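PDB 3JTX: aminotransferase from Neisseria meningitidis Z2491, which probably transfers amino groups between amino acids and 2-oxo acids, using a covalently bound pyridoxal 5'-phosphate, as in class I and II aminotransferases. Local coordinates for residues Pro43-Ile48 with Ser247-Leu252; Tyr214-Lys219 with Val320-Ala325; Ser233-Leu238 with Ala258-Leu263. One frame throughout, in Å; residues are numbered along the deposited sequence.

Contact 1 of 3, residues Pro43-Ile48 with Ser247-Leu252; sequences PTPKVI and SNVPGL
One hydrogen bond joins the two segments, from the hydroxyl of Thr44 to the main chain of Asn248. Thr44 OG1 donates to Asn248 O over 3.0 Å, tilted 19° from the carbonyl plane. The first torsion of Thr44 (chi1 -61°) sets OG1 opposite the carbonyl carbon of its own residue and CG2 opposite the backbone N, the latter pressing on the valine. The remaining polar neighbours meet carbon rather than donors: Pro43 O lies 3.5 Å from Asn248 CB, and the ring carbon Pro45 CD sits 3.2 Å from Ser247 O. The side-chain ends of Ser247 and Asn248 are engaged beyond the contact, Ser247 OG with His295 and Asn248 ND2 with Asn299, which ties this loop to the start of helix 294-314.

Apolar packing gathers round Val249 CG1. Thr44 CG2 meets it at 3.3 Å, a tight carbon pair in which the two side chains cross at about a right angle. Ile48, from the first turn of helix 46-54, reaches Val249 tip to tip, its CD1 3.9 Å from Val249 CG1. The same methyl, Ile48 CD1, also rests 3.8 Å from Ser247 CB. Farther along, the branch Ile48 CG2 makes a looser approach to Leu252 CD2, and helix 280-291 packs against both residues through Ala285 and Ser286 respectively.

Leu59 of the second subunit packs on Thr44, Val249 and Pro250, so the contact forms part of the dimer interface. Pro45 occupies the N-cap position of helix 46-54, while Ser247 follows the cofactor-bearing Lys245 by two residues. This pairing of an N-terminal segment with the loop after the Schiff-base lysine, at the subunit boundary, fits the fold-type I architecture of pyridoxal-phosphate aminotransferases.

Contact 2 of 3, residues Tyr214-Lys219 with Val320-Ala325; sequences YFDGNK and VKLPDA
Phe215 lays its ring against Leu322, whose CD1 methyl stands over one face, 4.0 Å from the ring centroid and 13° off the ring normal, a CH-pi contact. Leu322 CG comes closer still to the rim of the ring, 3.7 Å from Phe215 CD2. The whole isobutyl group lies on the same side of the ring plane, CD1 over the centre and CD2 toward the CB end, brought there by a first torsion that puts Leu322 CG opposite its backbone N (chi1 -165°).

The carbonyl oxygen of Pro323 lies at the ring edge, near the plane, with Pro323 O 3.5 Å from Phe215 CE2. The Pro323 side chain crosses that of Phe215 at about a right angle, touching through Pro323 CG, 3.9 Å from Phe215 CE2. Next to this, Tyr214 CB and Ala325 CB make a light methyl-to-methylene contact, while the phenol ring leads away and has Lys219 CA over one face.

The polar link between the segments runs through two ordered waters. Water 1 accepts from Phe215 N and lies 2.6 Å from Asp324 O, to which it can donate. Water 2 is within donating distance of Asn218 O and Asp324 O, so Asp324 O faces both. The turn is type I', from Phe215 to Asn218, closed by Asn218 N to Phe215 O.

Helix 294-314 flanks Tyr214, Phe215, Leu322 and Pro323: Phe307 meets the Phe215 ring with planes at about 55° and also packs on Leu322 and Pro323, while Gln304 accepts from Asp216 N. Asp324 and Ala325 face loops instead, Asp324 OD2 accepting from Val184 N. The contact therefore joins the loop between strand 203-207 and helix 223-229 to the one leading from helix 294-314 into strand 328-332.

Contact 3 of 3, residues Ser233-Leu238 with Ala258-Leu263; sequences SRQKLL and AGDAEL
Two neighbouring antiparallel strands of the seven-stranded mixed sheet, 237-242 and 255-259, meet here where the second gives way to helix 261-274. Leu238 and Gly259 form a non-hydrogen-bonded pair, with CA-H...O contacts on both sides, from Gly259 CA to Leu237 O and from Leu238 CA to Ala258 O. Gly259 CA comes to 3.4 Å from Leu237 O, close packing that its lack of a side chain allows. Just past the pair, Asp260 N donates to Leu237 O over 3.0 Å in a nearly straight bond.

The carboxylate of Asp260 serves both segments. Asp260 CG stands opposite its backbone N (chi1 -173°), which carries OD2 to Lys236 N at 2.7 Å, almost linear (176°), on the anti side and 17° out of the carboxylate plane. OD1 takes Glu262 N at 2.9 Å and, more weakly, Leu263 N, so the group caps the helix and is held from both ends. Lys236 belongs to the type II turn Arg234-Leu237, and Ser233 OG accepts from Gln235 N in an ST turn just ahead of it.

Leu263 CD1, on the first turn of the helix, packs back 4.0 Å from Leu238 CD1 and 3.9 Å from Lys236 CA; Phe107 of helix 100-111 packs on both leucines. A strand-to-helix junction with an aspartate N-cap that also bonds the adjacent turn links two inner neighbouring strands of the aminotransferase large-domain sheet to the helix that follows.

From the N terminus the chain passes first through 43-48, at the start of helix 46-54, then through the strands of the large sheet to 214-219 and 233-238. Residues 247-252 return to close contact 1, a loop of 198 residues, and 258-263 closes contact 3 after only 19. The last segment, 320-325, closes contact 2 over 100 residues. Contact 3 is nested inside contact 2, whereas contact 1 crosses both. Their centres lie 23 to 29 Å apart and none touch. Contact 1 ties the N-terminal region to the loop after the cofactor lysine, contact 2 joins two loops beside helix 294-314, and contact 3 joins neighbouring strands of the sheet.

Contact 1 of 3, residues Pro43-Ile48 with Ser247-Leu252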
loop_
_atom_site.group_PDB
_atom_site.type_symbol
_atom_site.label_atom_id
_atom_site.label_comp_id
_atom_site.label_asym_id
_atom_site.label_seq_id
_atom_site.Cartn_x
_atom_site.Cartn_y
_atom_site.Cartn_z
ATOM N N PRO A 43 -5.534 -22.819 8.466
ATOM C CA PRO A 43 -6.378 -21.763 9.034
ATOM C C PRO A 43 -5.633 -20.757 9.928
ATOM O O PRO A 43 -4.582 -21.063 10.510
ATOM C CB PRO A 43 -7.415 -22.536 9.860
ATOM C CG PRO A 43 -6.772 -23.847 10.195
ATOM C CD PRO A 43 -5.741 -24.127 9.121
ATOM N N THR A 44 -6.209 -19.562 10.024
ATOM C CA THR A 44 -5.702 -18.494 10.880
ATOM C C THR A 44 -5.855 -18.861 12.350
ATOM O O THR A 44 -6.911 -19.323 12.758
ATOM C CB THR A 44 -6.463 -17.189 10.583
ATOM O OG1 THR A 44 -6.252 -16.833 9.205
ATOM C CG2 THR A 44 -5.991 -16.050 11.490
ATOM N N PRO A 45 -4.801 -18.658 13.154
ATOM C CA PRO A 45 -4.870 -18.950 14.590
ATOM C C PRO A 45 -5.650 -17.928 15.399
ATOM O O PRO A 45 -5.615 -16.741 15.106
ATOM C CB PRO A 45 -3.403 -18.913 15.023
ATOM C CG PRO A 45 -2.738 -18.048 14.050
ATOM C CD PRO A 45 -3.468 -18.183 12.757
ATOM N N LYS A 46 -6.286 -18.410 16.459
ATOM C CA LYS A 46 -7.106 -17.601 17.340
ATOM C C LYS A 46 -6.322 -16.528 18.100
ATOM O O LYS A 46 -6.872 -15.477 18.395
ATOM C CB LYS A 46 -7.855 -18.507 18.328
ATOM C CG LYS A 46 -8.766 -17.790 19.317
ATOM C CD LYS A 46 -9.691 -18.784 20.055
ATOM C CE LYS A 46 -10.056 -18.298 21.461
ATOM N NZ LYS A 46 -10.777 -17.007 21.428
ATOM N N VAL A 47 -5.056 -16.785 18.432
ATOM C CA VAL A 47 -4.260 -15.785 19.157
ATOM C C VAL A 47 -4.200 -14.444 18.385
ATOM O O VAL A 47 -4.209 -13.374 18.990
ATOM C CB VAL A 47 -2.828 -16.287 19.495
ATOM C CG1 VAL A 47 -1.968 -16.473 18.242
ATOM C CG2 VAL A 47 -2.152 -15.334 20.461
ATOM N N ILE A 48 -4.170 -14.521 17.056
ATOM C CA ILE A 48 -4.119 -13.339 16.200
ATOM C C ILE A 48 -5.509 -12.677 16.090
ATOM O O ILE A 48 -5.643 -11.453 16.251
ATOM C CB ILE A 48 -3.556 -13.685 14.792
ATOM C CG1 ILE A 48 -2.131 -14.253 14.897
ATOM C CG2 ILE A 48 -3.557 -12.448 13.863
ATOM C CD1 ILE A 48 -1.490 -14.671 13.530
ATOM N N SER A 247 2.325 -17.572 9.695
ATOM C CA SER A 247 1.180 -17.515 10.611
ATOM C C SER A 247 -0.171 -17.679 9.923
ATOM O O SER A 247 -1.214 -17.457 10.539
ATOM C CB SER A 247 1.217 -16.173 11.360
ATOM O OG SER A 247 2.383 -16.094 12.164
ATOM N N ASN A 248 -0.166 -18.054 8.646
ATOM C CA ASN A 248 -1.413 -18.308 7.907
ATOM C C ASN A 248 -2.365 -17.116 7.906
ATOM O O ASN A 248 -3.581 -17.275 8.024
ATOM C CB ASN A 248 -2.110 -19.547 8.473
ATOM C CG ASN A 248 -1.245 -20.775 8.372
ATOM O OD1 ASN A 248 -0.752 -21.090 7.298
ATOM N ND2 ASN A 248 -1.074 -21.485 9.480
ATOM N N VAL A 249 -1.793 -15.919 7.760
ATOM C CA VAL A 249 -2.583 -14.706 7.645
ATOM C C VAL A 249 -2.129 -13.884 6.430
ATOM O O VAL A 249 -1.812 -12.695 6.542
ATOM C CB VAL A 249 -2.566 -13.885 8.961
ATOM C CG1 VAL A 249 -3.347 -14.632 10.063
ATOM C CG2 VAL A 249 -1.151 -13.587 9.415
ATOM N N PRO A 250 -2.115 -14.512 5.239
ATOM C CA PRO A 250 -1.802 -13.706 4.053
ATOM C C PRO A 250 -2.775 -12.542 3.875
ATOM O O PRO A 250 -2.383 -11.500 3.369
ATOM C CB PRO A 250 -1.945 -14.703 2.891
ATOM C CG PRO A 250 -2.887 -15.774 3.406
ATOM C CD PRO A 250 -2.537 -15.887 4.883
ATOM N N GLY A 251 -4.026 -12.712 4.296
ATOM C CA GLY A 251 -5.011 -11.630 4.237
ATOM C C GLY A 251 -4.792 -10.476 5.218
ATOM O O GLY A 251 -5.382 -9.416 5.059
ATOM N N LEU A 252 -3.942 -10.659 6.220
ATOM C CA LEU A 252 -3.682 -9.594 7.184
ATOM C C LEU A 252 -2.849 -8.467 6.565
ATOM O O LEU A 252 -2.961 -7.315 6.975
ATOM C CB LEU A 252 -3.019 -10.158 8.441
ATOM C CG LEU A 252 -2.841 -9.198 9.618
ATOM C CD1 LEU A 252 -4.199 -8.735 10.194
ATOM C CD2 LEU A 252 -1.976 -9.858 10.688
#

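Contact 2 of 3, residues Tyr214-Lys219 with Val320-Ala325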
loop_
_atom_site.group_PDB
_atom_site.type_symbol
_atom_site.label_atom_id
_atom_site.label_comp_id
_atom_site.label_asym_id
_atom_site.label_seq_id
_atom_site.Cartn_x
_atom_site.Cartn_y
_atom_site.Cartn_z
ATOM N N TYR A 214 10.347 -25.062 7.889
ATOM C CA TYR A 214 11.558 -25.882 7.865
ATOM C C TYR A 214 11.349 -27.185 8.628
ATOM O O TYR A 214 10.314 -27.382 9.262
ATOM C CB TYR A 214 12.766 -25.110 8.439
ATOM C CG TYR A 214 12.628 -24.648 9.889
ATOM C CD1 TYR A 214 12.885 -25.513 10.948
ATOM C CD2 TYR A 214 12.264 -23.343 10.192
ATOM C CE1 TYR A 214 12.765 -25.090 12.279
ATOM C CE2 TYR A 214 12.132 -22.911 11.514
ATOM C CZ TYR A 214 12.390 -23.797 12.556
ATOM O OH TYR A 214 12.282 -23.392 13.879
ATOM N N PHE A 215 12.353 -28.055 8.579
ATOM C CA PHE A 215 12.243 -29.420 9.066
ATOM C C PHE A 215 13.250 -29.738 10.157
ATOM O O PHE A 215 14.317 -29.124 10.238
ATOM C CB PHE A 215 12.414 -30.384 7.880
ATOM C CG PHE A 215 11.662 -29.941 6.662
ATOM C CD1 PHE A 215 10.275 -29.920 6.666
ATOM C CD2 PHE A 215 12.334 -29.472 5.546
ATOM C CE1 PHE A 215 9.562 -29.455 5.571
ATOM C CE2 PHE A 215 11.632 -29.005 4.448
ATOM C CZ PHE A 215 10.243 -28.994 4.456
ATOM N N ASP A 216 12.872 -30.680 11.020
ATOM C CA ASP A 216 13.815 -31.377 11.897
ATOM C C ASP A 216 14.760 -30.448 12.662
ATOM O O ASP A 216 15.940 -30.764 12.826
ATOM C CB ASP A 216 14.630 -32.380 11.056
ATOM C CG ASP A 216 13.770 -33.522 10.482
ATOM O OD1 ASP A 216 13.103 -34.214 11.288
ATOM O OD2 ASP A 216 13.774 -33.759 9.243
ATOM N N GLY A 217 14.264 -29.303 13.119
ATOM C CA GLY A 217 15.095 -28.370 13.891
ATOM C C GLY A 217 16.173 -27.588 13.129
ATOM O O GLY A 217 16.974 -26.864 13.746
ATOM N N ASN A 218 16.198 -27.706 11.800
ATOM C CA ASN A 218 17.236 -27.071 10.986
ATOM C C ASN A 218 16.761 -25.715 10.476
ATOM O O ASN A 218 16.266 -25.603 9.346
ATOM C CB ASN A 218 17.633 -27.977 9.817
ATOM C CG ASN A 218 18.338 -29.240 10.268
ATOM O OD1 ASN A 218 19.111 -29.225 11.218
ATOM N ND2 ASN A 218 18.081 -30.338 9.576
ATOM N N LYS A 219 16.922 -24.694 11.320
ATOM C CA LYS A 219 16.424 -23.345 11.064
ATOM C C LYS A 219 17.228 -22.664 9.956
ATOM O O LYS A 219 18.453 -22.662 10.011
ATOM C CB LYS A 219 16.492 -22.501 12.346
ATOM C CG LYS A 219 15.810 -23.124 13.539
ATOM C CD LYS A 219 15.465 -22.137 14.634
ATOM C CE LYS A 219 16.664 -21.422 15.194
ATOM N NZ LYS A 219 16.376 -20.859 16.555
ATOM N N VAL A 320 14.836 -37.149 -5.959
ATOM C CA VAL A 320 14.288 -36.061 -5.153
ATOM C C VAL A 320 14.683 -36.260 -3.704
ATOM O O VAL A 320 14.888 -37.393 -3.260
ATOM C CB VAL A 320 12.736 -35.998 -5.265
ATOM C CG1 VAL A 320 12.117 -37.275 -4.756
ATOM C CG2 VAL A 320 12.163 -34.790 -4.518
ATOM N N LYS A 321 14.802 -35.151 -2.985
ATOM C CA LYS A 321 15.131 -35.171 -1.558
ATOM C C LYS A 321 14.389 -34.053 -0.843
ATOM O O LYS A 321 13.850 -33.159 -1.479
ATOM C CB LYS A 321 16.647 -35.016 -1.358
ATOM C CG LYS A 321 17.213 -33.662 -1.803
ATOM N N LEU A 322 14.356 -34.115 0.482
ATOM C CA LEU A 322 13.762 -33.055 1.290
ATOM C C LEU A 322 14.430 -31.727 0.930
ATOM O O LEU A 322 15.638 -31.663 0.858
ATOM C CB LEU A 322 14.000 -33.369 2.760
ATOM C CG LEU A 322 13.225 -32.639 3.845
ATOM C CD1 LEU A 322 11.743 -32.932 3.781
ATOM C CD2 LEU A 322 13.797 -33.095 5.186
ATOM N N PRO A 323 13.649 -30.666 0.665
ATOM C CA PRO A 323 14.292 -29.369 0.421
ATOM C C PRO A 323 14.900 -28.780 1.700
ATOM O O PRO A 323 14.659 -29.316 2.800
ATOM C CB PRO A 323 13.142 -28.507 -0.080
ATOM C CG PRO A 323 11.940 -29.077 0.585
ATOM C CD PRO A 323 12.181 -30.560 0.706
ATOM N N ASP A 324 15.680 -27.704 1.572
ATOM C CA ASP A 324 16.296 -27.073 2.757
ATOM C C ASP A 324 15.186 -26.518 3.653
ATOM O O ASP A 324 15.264 -26.586 4.886
ATOM C CB ASP A 324 17.253 -25.921 2.389
ATOM C CG ASP A 324 18.519 -26.373 1.645
ATOM O OD1 ASP A 324 18.846 -27.574 1.627
ATOM O OD2 ASP A 324 19.212 -25.495 1.078
ATOM N N ALA A 325 14.181 -25.929 3.017
ATOM C CA ALA A 325 13.042 -25.314 3.707
ATOM C C ALA A 325 11.937 -24.989 2.691
ATOM O O ALA A 325 12.043 -25.361 1.526
ATOM C CB ALA A 325 13.492 -24.047 4.476
HETATM O O HOH W 1 14.884 -27.561 7.244
HETATM O O HOH W 2 16.546 -24.816 6.842
#

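Contact 3 of 3, residues Ser233-Leu238 with Ala258-Leu263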
loop_
_atom_site.group_PDB
_atom_site.type_symbol
_atom_site.label_atom_id
_atom_site.label_comp_id
_atom_site.label_asym_id
_atom_site.label_seq_id
_atom_site.Cartn_x
_atom_site.Cartn_y
_atom_site.Cartn_z
ATOM N N SER A 233 28.875 -5.478 9.025
ATOM C CA SER A 233 27.802 -4.569 9.422
ATOM C C SER A 233 26.535 -4.824 8.583
ATOM O O SER A 233 26.533 -5.622 7.653
ATOM C CB SER A 233 28.256 -3.116 9.229
ATOM O OG SER A 233 28.163 -2.722 7.863
ATOM N N ARG A 234 25.472 -4.109 8.904
ATOM C CA ARG A 234 24.228 -4.172 8.136
ATOM C C ARG A 234 24.132 -3.108 7.050
ATOM O O ARG A 234 23.044 -2.860 6.548
ATOM C CB ARG A 234 23.049 -4.002 9.074
ATOM C CG ARG A 234 22.796 -5.193 9.891
ATOM C CD ARG A 234 21.831 -4.883 11.017
ATOM N NE ARG A 234 21.995 -5.948 11.969
ATOM C CZ ARG A 234 21.901 -5.849 13.280
ATOM N NH1 ARG A 234 21.571 -4.710 13.894
ATOM N NH2 ARG A 234 22.125 -6.938 13.980
ATOM N N GLN A 235 25.239 -2.461 6.691
ATOM C CA GLN A 235 25.199 -1.407 5.675
ATOM C C GLN A 235 24.728 -1.993 4.340
ATOM O O GLN A 235 25.248 -3.028 3.887
ATOM C CB GLN A 235 26.577 -0.749 5.500
ATOM C CG GLN A 235 26.542 0.512 4.638
ATOM C CD GLN A 235 27.899 1.161 4.471
ATOM O OE1 GLN A 235 28.128 2.266 4.944
ATOM N NE2 GLN A 235 28.800 0.479 3.795
ATOM N N LYS A 236 23.754 -1.328 3.716
ATOM C CA LYS A 236 23.197 -1.725 2.424
ATOM C C LYS A 236 22.553 -3.132 2.422
ATOM O O LYS A 236 22.500 -3.787 1.376
ATOM C CB LYS A 236 24.254 -1.602 1.327
ATOM C CG LYS A 236 24.712 -0.154 1.054
ATOM C CD LYS A 236 25.601 -0.071 -0.180
ATOM C CE LYS A 236 25.924 1.388 -0.509
ATOM N NZ LYS A 236 26.933 1.502 -1.599
ATOM N N LEU A 237 22.096 -3.584 3.591
ATOM C CA LEU A 237 21.373 -4.858 3.754
ATOM C C LEU A 237 19.984 -4.594 4.286
ATOM O O LEU A 237 19.827 -3.853 5.245
ATOM C CB LEU A 237 22.061 -5.774 4.770
ATOM C CG LEU A 237 23.507 -6.189 4.563
ATOM C CD1 LEU A 237 23.898 -7.199 5.660
ATOM C CD2 LEU A 237 23.697 -6.791 3.165
ATOM N N LEU A 238 18.981 -5.209 3.668
ATOM C CA LEU A 238 17.618 -5.162 4.158
ATOM C C LEU A 238 17.002 -6.548 4.015
ATOM O O LEU A 238 17.075 -7.147 2.949
ATOM C CB LEU A 238 16.788 -4.169 3.364
ATOM C CG LEU A 238 17.079 -2.673 3.548
ATOM C CD1 LEU A 238 16.260 -1.905 2.505
ATOM C CD2 LEU A 238 16.768 -2.185 4.989
ATOM N N ALA A 258 13.843 -4.873 7.784
ATOM C CA ALA A 258 14.845 -4.584 8.819
ATOM C C ALA A 258 16.253 -4.549 8.246
ATOM O O ALA A 258 16.569 -5.278 7.306
ATOM C CB ALA A 258 14.768 -5.615 9.938
ATOM N N GLY A 259 17.103 -3.712 8.825
ATOM C CA GLY A 259 18.473 -3.571 8.357
ATOM C C GLY A 259 18.929 -2.126 8.412
ATOM O O GLY A 259 18.568 -1.391 9.339
ATOM N N ASP A 260 19.706 -1.735 7.405
ATOM C CA ASP A 260 20.419 -0.455 7.339
ATOM C C ASP A 260 19.518 0.712 7.732
ATOM O O ASP A 260 18.577 1.058 7.000
ATOM C CB ASP A 260 20.940 -0.272 5.900
ATOM C CG ASP A 260 21.834 0.936 5.731
ATOM O OD1 ASP A 260 21.657 1.920 6.469
ATOM O OD2 ASP A 260 22.695 0.905 4.818
ATOM N N ALA A 261 19.807 1.315 8.891
ATOM C CA ALA A 261 19.038 2.465 9.419
ATOM C C ALA A 261 18.951 3.657 8.475
ATOM O O ALA A 261 17.936 4.364 8.461
ATOM C CB ALA A 261 19.617 2.936 10.784
ATOM N N GLU A 262 20.013 3.908 7.712
ATOM C CA GLU A 262 20.037 5.046 6.784
ATOM C C GLU A 262 19.096 4.804 5.606
ATOM O O GLU A 262 18.347 5.699 5.200
ATOM C CB GLU A 262 21.460 5.327 6.296
ATOM C CG GLU A 262 21.565 6.526 5.345
ATOM N N LEU A 263 19.119 3.590 5.067
ATOM C CA LEU A 263 18.139 3.204 4.032
ATOM C C LEU A 263 16.696 3.344 4.530
ATOM O O LEU A 263 15.821 3.828 3.818
ATOM C CB LEU A 263 18.377 1.758 3.556
ATOM C CG LEU A 263 19.670 1.516 2.744
ATOM C CD1 LEU A 263 19.685 0.065 2.229
ATOM C CD2 LEU A 263 19.844 2.534 1.596
#